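Local structure of alpha-glucosidase YIHQ (Escherichia coli, 5AEG) at residues A278-N283 with R560-F565; L520-C525 with A552-H557. The protein hydrolyses sulfoquinovosyl diacylglycerides and simple sulfoquinovosides such as sulfoquinovosyl glycerol, releasing sulfoquinovose for breakdown by sulfoglycolysis. All coordinates share one frame; numbering follows the deposited sequence.

Contact 1 (A278-N283 with R560-F565)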
ATOM      1  N   ALA A 278      -4.572 -28.972  17.284  1.00 27.37           N
ATOM      2  CA  ALA A 278      -3.280 -28.741  17.876  1.00 25.93           C
ATOM      3  C   ALA A 278      -3.234 -27.471  18.672  1.00 24.56           C
ATOM      4  O   ALA A 278      -2.193 -27.120  19.142  1.00 28.19           O
ATOM      5  CB  ALA A 278      -2.204 -28.692  16.802  1.00 25.91           C
ATOM      6  N   GLY A 279      -4.310 -26.754  18.868  1.00 23.74           N
ATOM      7  CA  GLY A 279      -4.224 -25.544  19.749  1.00 25.39           C
ATOM      8  C   GLY A 279      -4.022 -24.226  18.973  1.00 27.29           C
ATOM      9  O   GLY A 279      -3.877 -23.165  19.575  1.00 25.74           O
ATOM     10  N   VAL A 280      -4.081 -24.254  17.637  1.00 23.84           N
ATOM     11  CA  VAL A 280      -3.939 -22.991  16.849  1.00 22.57           C
ATOM     12  C   VAL A 280      -5.248 -22.214  16.911  1.00 23.18           C
ATOM     13  O   VAL A 280      -6.299 -22.760  16.717  1.00 23.73           O
ATOM     14  CB  VAL A 280      -3.494 -23.253  15.388  1.00 21.80           C
ATOM     15  CG1 VAL A 280      -3.260 -21.927  14.640  1.00 23.75           C
ATOM     16  CG2 VAL A 280      -2.217 -24.096  15.365  1.00 22.03           C
ATOM     17  N   LYS A 281      -5.155 -20.903  17.152  1.00 21.31           N
ATOM     18  CA  LYS A 281      -6.302 -20.032  17.079  1.00 21.74           C
ATOM     19  C   LYS A 281      -6.496 -19.665  15.610  1.00 23.96           C
ATOM     20  O   LYS A 281      -5.627 -18.939  15.039  1.00 20.35           O
ATOM     21  CB  LYS A 281      -6.119 -18.747  17.897  1.00 23.38           C
ATOM     22  CG  LYS A 281      -5.676 -18.927  19.351  1.00 28.41           C
ATOM     23  CD  LYS A 281      -6.585 -19.888  20.070  1.00 30.44           C
ATOM     24  CE  LYS A 281      -6.383 -19.780  21.588  1.00 37.44           C
ATOM     25  NZ  LYS A 281      -5.176 -20.560  21.941  1.00 44.17           N
ATOM     26  N   VAL A 282      -7.617 -20.100  15.067  1.00 22.90           N
ATOM     27  CA  VAL A 282      -7.919 -19.972  13.632  1.00 22.53           C
ATOM     28  C   VAL A 282      -9.200 -19.208  13.523  1.00 24.35           C
ATOM     29  O   VAL A 282     -10.229 -19.643  14.061  1.00 26.91           O
ATOM     30  CB  VAL A 282      -8.071 -21.329  12.927  1.00 20.81           C
ATOM     31  CG1 VAL A 282      -8.347 -21.131  11.430  1.00 22.87           C
ATOM     32  CG2 VAL A 282      -6.833 -22.161  13.023  1.00 21.14           C
ATOM     33  N   ASN A 283      -9.175 -18.073  12.844  1.00 21.39           N
ATOM     34  CA  ASN A 283     -10.384 -17.265  12.676  1.00 22.84           C
ATOM     35  C   ASN A 283     -11.015 -17.384  11.296  1.00 23.00           C
ATOM     36  O   ASN A 283     -12.077 -16.750  10.988  1.00 22.59           O
ATOM     37  CB  ASN A 283     -10.107 -15.811  13.002  1.00 23.96           C
ATOM     38  CG  ASN A 283      -9.295 -15.074  11.927  1.00 22.82           C
ATOM     39  OD1 ASN A 283      -8.661 -15.678  11.067  1.00 23.37           O
ATOM     40  ND2 ASN A 283      -9.337 -13.761  11.989  1.00 24.30           N
ATOM     41  N   ARG A 560       1.540 -21.187  19.318  1.00 22.40           N
ATOM     42  CA  ARG A 560       2.153 -20.224  20.248  1.00 24.36           C
ATOM     43  C   ARG A 560       1.943 -18.790  19.797  1.00 20.75           C
ATOM     44  O   ARG A 560       1.460 -17.965  20.558  1.00 20.76           O
ATOM     45  CB  ARG A 560       3.636 -20.521  20.415  1.00 22.88           C
ATOM     46  CG  ARG A 560       4.485 -19.456  21.189  1.00 24.86           C
ATOM     47  CD  ARG A 560       6.008 -19.626  20.999  1.00 28.47           C
ATOM     48  NE  ARG A 560       6.752 -18.523  21.619  1.00 29.09           N
ATOM     49  CZ  ARG A 560       6.880 -18.338  22.941  1.00 35.94           C
ATOM     50  NH1 ARG A 560       6.402 -19.212  23.802  1.00 35.72           N
ATOM     51  NH2 ARG A 560       7.512 -17.276  23.425  1.00 30.17           N
ATOM     52  N   MET A 561       2.210 -18.506  18.513  1.00 18.10           N
ATOM     53  CA  MET A 561       2.152 -17.100  18.073  1.00 19.00           C
ATOM     54  C   MET A 561       0.793 -16.618  17.807  1.00 20.43           C
ATOM     55  O   MET A 561       0.531 -15.405  18.003  1.00 18.59           O
ATOM     56  CB  MET A 561       3.121 -16.833  16.869  1.00 20.50           C
ATOM     57  CG  MET A 561       4.561 -17.285  17.110  1.00 22.03           C
ATOM     58  SD  MET A 561       5.287 -16.797  18.695  1.00 23.52           S
ATOM     59  CE  MET A 561       5.421 -15.031  18.450  1.00 24.84           C
ATOM     60  N   THR A 562      -0.137 -17.499  17.406  1.00 20.24           N
ATOM     61  CA  THR A 562      -1.528 -17.087  17.378  1.00 22.13           C
ATOM     62  C   THR A 562      -2.097 -16.848  18.775  1.00 21.63           C
ATOM     63  O   THR A 562      -3.002 -16.023  18.915  1.00 21.49           O
ATOM     64  CB  THR A 562      -2.468 -18.018  16.576  1.00 23.52           C
ATOM     65  OG1 THR A 562      -2.483 -19.336  17.139  1.00 22.12           O
ATOM     66  CG2 THR A 562      -1.980 -18.109  15.140  1.00 21.22           C
ATOM     67  N   THR A 563      -1.580 -17.559  19.769  1.00 20.27           N
ATOM     68  CA  THR A 563      -2.002 -17.253  21.148  1.00 22.42           C
ATOM     69  C   THR A 563      -1.434 -15.909  21.585  1.00 20.31           C
ATOM     70  O   THR A 563      -2.109 -15.182  22.257  1.00 22.29           O
ATOM     71  CB  THR A 563      -1.582 -18.374  22.093  1.00 23.01           C
ATOM     72  OG1 THR A 563      -2.186 -19.551  21.624  1.00 24.44           O
ATOM     73  CG2 THR A 563      -2.088 -18.138  23.442  1.00 25.13           C
ATOM     74  N   VAL A 564      -0.208 -15.618  21.207  1.00 20.66           N
ATOM     75  CA  VAL A 564       0.376 -14.254  21.429  1.00 22.40           C
ATOM     76  C   VAL A 564      -0.592 -13.255  20.821  1.00 22.39           C
ATOM     77  O   VAL A 564      -1.043 -12.318  21.491  1.00 22.67           O
ATOM     78  CB  VAL A 564       1.799 -14.161  20.925  1.00 22.25           C
ATOM     79  CG1 VAL A 564       2.325 -12.737  20.913  1.00 22.16           C
ATOM     80  CG2 VAL A 564       2.728 -15.108  21.769  1.00 23.90           C
ATOM     81  N   PHE A 565      -0.911 -13.432  19.534  1.00 21.22           N
ATOM     82  CA  PHE A 565      -1.644 -12.425  18.801  1.00 21.48           C
ATOM     83  C   PHE A 565      -3.023 -12.214  19.454  1.00 22.05           C
ATOM     84  O   PHE A 565      -3.499 -11.061  19.647  1.00 20.68           O
ATOM     85  CB  PHE A 565      -1.802 -12.901  17.304  1.00 20.48           C
ATOM     86  CG  PHE A 565      -2.746 -12.076  16.499  1.00 19.66           C
ATOM     87  CD1 PHE A 565      -2.345 -10.844  16.037  1.00 20.25           C
ATOM     88  CD2 PHE A 565      -3.963 -12.581  16.105  1.00 19.03           C
ATOM     89  CE1 PHE A 565      -3.196 -10.092  15.225  1.00 19.88           C
ATOM     90  CE2 PHE A 565      -4.818 -11.883  15.278  1.00 18.96           C
ATOM     91  CZ  PHE A 565      -4.435 -10.587  14.851  1.00 20.55           C
TER
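K281 meets helix 552-567 through two hydrogen bonds, one from its backbone and one from the end of its side chain. The backbone N donates to T562 OG1 at 3.1 Å, with a fairly straight N-H...O angle of 157°. That hydroxyl sits between its own backbone N and carbonyl carbon (chi1 61°), close enough to the helix to be bonded also to F558 O one turn back, so one oxygen ties the incoming chain to the helix backbone. The second bond runs from K281 NZ to T563 OG1 at 3.2 Å. The lysine chain bends at chi2 and chi4, which sets NZ beside the T563 hydroxyl; T563 OG1 is likewise bonded to its own helix, at A559 O.

Packing fills in around the first bond. V280 CG1 lies 3.7 Å from T562 OG1, the two side chains crossing at about a right angle, while T562 CG2 comes within 3.7 Å of K281 O. With T562 reduced to an alanine, the K281 amide would probably lose its acceptor on the helix, and a gap would open beside V280 CG1.

Just upstream, helix 265-277 ends in a Schellman motif, with G279 at positive phi; the chain then passes T562 and enters strand 282-286 of the TIM barrel. K281 and N283 make backbone hydrogen bonds to V257, at the start of strand 257-260, and V280 also packs on M275 of helix 265-277. The contact thus joins an outer helix of the barrel to the loop leading into a barrel strand.

Contact 2 (L520-C525 with A552-H557)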
ATOM      1  N   LEU A 520      12.066 -19.386   7.397  1.00 17.81           N
ATOM      2  CA  LEU A 520      11.398 -18.126   6.896  1.00 17.71           C
ATOM      3  C   LEU A 520       9.935 -18.064   7.320  1.00 18.27           C
ATOM      4  O   LEU A 520       9.476 -17.030   7.804  1.00 16.80           O
ATOM      5  CB  LEU A 520      11.604 -17.976   5.386  1.00 18.22           C
ATOM      6  CG  LEU A 520      11.034 -16.671   4.813  1.00 18.60           C
ATOM      7  CD1 LEU A 520      11.769 -15.484   5.456  1.00 19.35           C
ATOM      8  CD2 LEU A 520      11.247 -16.677   3.280  1.00 19.87           C
ATOM      9  N   LEU A 521       9.180 -19.168   7.183  1.00 16.43           N
ATOM     10  CA  LEU A 521       7.833 -19.185   7.585  1.00 17.32           C
ATOM     11  C   LEU A 521       7.684 -18.816   9.067  1.00 19.14           C
ATOM     12  O   LEU A 521       6.822 -18.052   9.421  1.00 18.09           O
ATOM     13  CB  LEU A 521       7.179 -20.566   7.362  1.00 18.20           C
ATOM     14  CG  LEU A 521       5.694 -20.658   7.599  1.00 18.08           C
ATOM     15  CD1 LEU A 521       4.906 -19.775   6.590  1.00 18.81           C
ATOM     16  CD2 LEU A 521       5.197 -22.095   7.436  1.00 20.38           C
ATOM     17  N   LEU A 522       8.482 -19.422   9.928  1.00 18.19           N
ATOM     18  CA  LEU A 522       8.376 -19.222  11.373  1.00 17.63           C
ATOM     19  C   LEU A 522       8.805 -17.830  11.800  1.00 17.32           C
ATOM     20  O   LEU A 522       8.117 -17.216  12.620  1.00 18.64           O
ATOM     21  CB  LEU A 522       9.176 -20.302  12.143  1.00 19.90           C
ATOM     22  CG  LEU A 522       8.748 -21.753  11.840  1.00 20.18           C
ATOM     23  CD1 LEU A 522       9.301 -22.686  12.896  1.00 23.32           C
ATOM     24  CD2 LEU A 522       7.291 -22.005  11.703  1.00 21.06           C
ATOM     25  N   ARG A 523       9.867 -17.303  11.220  1.00 17.60           N
ATOM     26  CA  ARG A 523      10.240 -15.914  11.486  1.00 17.87           C
ATOM     27  C   ARG A 523       9.149 -14.912  10.992  1.00 17.14           C
ATOM     28  O   ARG A 523       8.906 -13.885  11.618  1.00 16.75           O
ATOM     29  CB  ARG A 523      11.533 -15.607  10.803  1.00 20.25           C
ATOM     30  CG  ARG A 523      12.730 -16.139  11.510  1.00 21.76           C
ATOM     31  CD  ARG A 523      12.998 -15.499  12.829  1.00 23.36           C
ATOM     32  NE  ARG A 523      14.391 -15.812  13.225  1.00 21.67           N
ATOM     33  CZ  ARG A 523      14.886 -15.680  14.461  1.00 24.44           C
ATOM     34  NH1 ARG A 523      14.119 -15.231  15.417  1.00 22.17           N
ATOM     35  NH2 ARG A 523      16.165 -15.994  14.713  1.00 23.19           N
ATOM     36  N   TRP A 524       8.490 -15.226   9.859  1.00 16.85           N
ATOM     37  CA  TRP A 524       7.463 -14.366   9.359  1.00 16.82           C
ATOM     38  C   TRP A 524       6.232 -14.427  10.232  1.00 18.28           C
ATOM     39  O   TRP A 524       5.560 -13.414  10.467  1.00 17.97           O
ATOM     40  CB  TRP A 524       7.101 -14.691   7.892  1.00 16.95           C
ATOM     41  CG  TRP A 524       6.747 -13.525   7.063  1.00 17.19           C
ATOM     42  CD1 TRP A 524       5.778 -12.615   7.263  1.00 17.16           C
ATOM     43  CD2 TRP A 524       7.310 -13.233   5.801  1.00 16.72           C
ATOM     44  NE1 TRP A 524       5.705 -11.720   6.213  1.00 18.41           N
ATOM     45  CE2 TRP A 524       6.641 -12.059   5.297  1.00 18.86           C
ATOM     46  CE3 TRP A 524       8.295 -13.834   5.055  1.00 17.16           C
ATOM     47  CZ2 TRP A 524       6.948 -11.481   4.092  1.00 18.03           C
ATOM     48  CZ3 TRP A 524       8.650 -13.230   3.817  1.00 17.28           C
ATOM     49  CH2 TRP A 524       7.970 -12.063   3.372  1.00 17.42           C
ATOM     50  N   CYS A 525       5.944 -15.630  10.767  1.00 17.25           N
ATOM     51  CA  CYS A 525       4.856 -15.781  11.702  1.00 17.82           C
ATOM     52  C   CYS A 525       5.132 -14.913  12.939  1.00 19.24           C
ATOM     53  O   CYS A 525       4.221 -14.310  13.477  1.00 19.10           O
ATOM     54  CB  CYS A 525       4.683 -17.269  12.099  1.00 18.67           C
ATOM     55  SG  CYS A 525       3.186 -17.527  13.082  1.00 22.87           S
ATOM     56  N   ALA A 552       5.046 -30.976  13.042  1.00 23.24           N
ATOM     57  CA  ALA A 552       4.497 -30.637  14.358  1.00 21.94           C
ATOM     58  C   ALA A 552       5.114 -29.383  14.926  1.00 22.50           C
ATOM     59  O   ALA A 552       4.381 -28.555  15.560  1.00 23.71           O
ATOM     60  CB  ALA A 552       4.687 -31.823  15.364  1.00 24.57           C
ATOM     61  N   GLU A 553       6.404 -29.198  14.712  1.00 21.55           N
ATOM     62  CA  GLU A 553       7.068 -28.012  15.237  1.00 26.48           C
ATOM     63  C   GLU A 553       6.472 -26.724  14.600  1.00 23.55           C
ATOM     64  O   GLU A 553       6.239 -25.729  15.288  1.00 21.95           O
ATOM     65  CB  GLU A 553       8.550 -28.084  14.964  1.00 29.97           C
ATOM     66  CG  GLU A 553       9.335 -26.890  15.490  1.00 36.79           C
ATOM     67  CD  GLU A 553      10.823 -26.906  15.134  1.00 47.42           C
ATOM     68  OE1 GLU A 553      11.296 -27.824  14.412  1.00 49.16           O
ATOM     69  OE2 GLU A 553      11.515 -25.982  15.613  1.00 57.45           O
ATOM     70  N   THR A 554       6.183 -26.785  13.311  1.00 21.20           N
ATOM     71  CA  THR A 554       5.563 -25.649  12.624  1.00 21.29           C
ATOM     72  C   THR A 554       4.203 -25.377  13.184  1.00 21.32           C
ATOM     73  O   THR A 554       3.873 -24.229  13.469  1.00 19.34           O
ATOM     74  CB  THR A 554       5.470 -25.937  11.093  1.00 20.91           C
ATOM     75  OG1 THR A 554       6.771 -26.224  10.608  1.00 21.80           O
ATOM     76  CG2 THR A 554       4.820 -24.740  10.340  1.00 21.87           C
ATOM     77  N   ILE A 555       3.370 -26.421  13.333  1.00 20.91           N
ATOM     78  CA  ILE A 555       2.024 -26.257  13.837  1.00 20.21           C
ATOM     79  C   ILE A 555       2.052 -25.695  15.286  1.00 20.55           C
ATOM     80  O   ILE A 555       1.288 -24.774  15.623  1.00 20.82           O
ATOM     81  CB  ILE A 555       1.202 -27.618  13.778  1.00 21.86           C
ATOM     82  CG1 ILE A 555       0.928 -28.001  12.292  1.00 23.33           C
ATOM     83  CG2 ILE A 555      -0.120 -27.461  14.468  1.00 22.07           C
ATOM     84  CD1 ILE A 555       0.547 -29.447  12.072  1.00 22.49           C
ATOM     85  N   ALA A 556       2.927 -26.249  16.145  1.00 21.79           N
ATOM     86  CA  ALA A 556       2.968 -25.756  17.523  1.00 22.78           C
ATOM     87  C   ALA A 556       3.436 -24.269  17.550  1.00 21.39           C
ATOM     88  O   ALA A 556       3.125 -23.496  18.461  1.00 22.20           O
ATOM     89  CB  ALA A 556       3.930 -26.601  18.367  1.00 25.56           C
ATOM     90  N   HIS A 557       4.330 -23.939  16.607  1.00 22.39           N
ATOM     91  CA  HIS A 557       4.776 -22.549  16.458  1.00 22.55           C
ATOM     92  C   HIS A 557       3.636 -21.611  16.142  1.00 20.17           C
ATOM     93  O   HIS A 557       3.468 -20.584  16.842  1.00 19.42           O
ATOM     94  CB  HIS A 557       5.933 -22.403  15.449  1.00 22.81           C
ATOM     95  CG  HIS A 557       6.491 -21.034  15.417  1.00 24.60           C
ATOM     96  ND1 HIS A 557       7.341 -20.564  16.394  1.00 25.75           N
ATOM     97  CD2 HIS A 557       6.195 -19.967  14.630  1.00 26.73           C
ATOM     98  CE1 HIS A 557       7.619 -19.296  16.140  1.00 25.87           C
ATOM     99  NE2 HIS A 557       6.924 -18.918  15.103  1.00 24.62           N
TER
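H557 extends its ring toward helix 518-528 by setting CG opposite its backbone N (chi1 -173°), and L522 turns its CG away from its own carbonyl carbon, which lays CG and its methyls against that ring. L522 CB stands over one face, 4.1 Å from the ring centroid and 21° off the normal, in a CH-pi contact displaced toward the rim. CD2 of the same leucine closes to 3.7 Å on H557 CD2. C525 comes in at the ring edge, its CB in the plane and 4.0 Å from H557 CD2, with SG placed obliquely to the ring.

One turn earlier on the second helix, T554 CG2 reaches across to two leucines, 3.9 Å from L521 CD2 and equally far from L522 CD2. Its hydroxyl turns elsewhere, bonding D551 and W546. The two short helical segments run nearly parallel, with their axes 10.6 Å from each other, so the gap is bridged by side chains.

The polar link is H557 NE2 to L522 O, 3.2 Å long but weak, as the N-H...O angle is just 127°. Another weak bond joins the same nitrogen to D526, the residue following this segment. NE2 acts as donor toward L522 O, and the weak bond to the D526 carboxylate is consistent with that; the carboxylate would probably add to the polarisation of the ring. With both bonds weak, the position of the imidazole probably depends also on the leucine over its face and the cysteine at its edge.

Helix 552-567 serves both contacts: its first turns take part in contact 2 and its later turns in contact 1, whose centres lie 11 Å apart. The contacts touch directly. A278 CB lies 3.4 Å from I555 CG2, V280 CG2 packs on I555 O, and M561 CB is 3.9 Å from C525 SG. The helix thus packs on both the approach to strand 282-286 and helix 518-528, all within the TIM-barrel domain. Contact 1 is away from the known functional sites. Contact 2 comes closer: the side chain of L521 is about 8 Å from that of H537, a residue that binds the sulfolipid substrate, so its L521 end is near the substrate site, though not known to bind there.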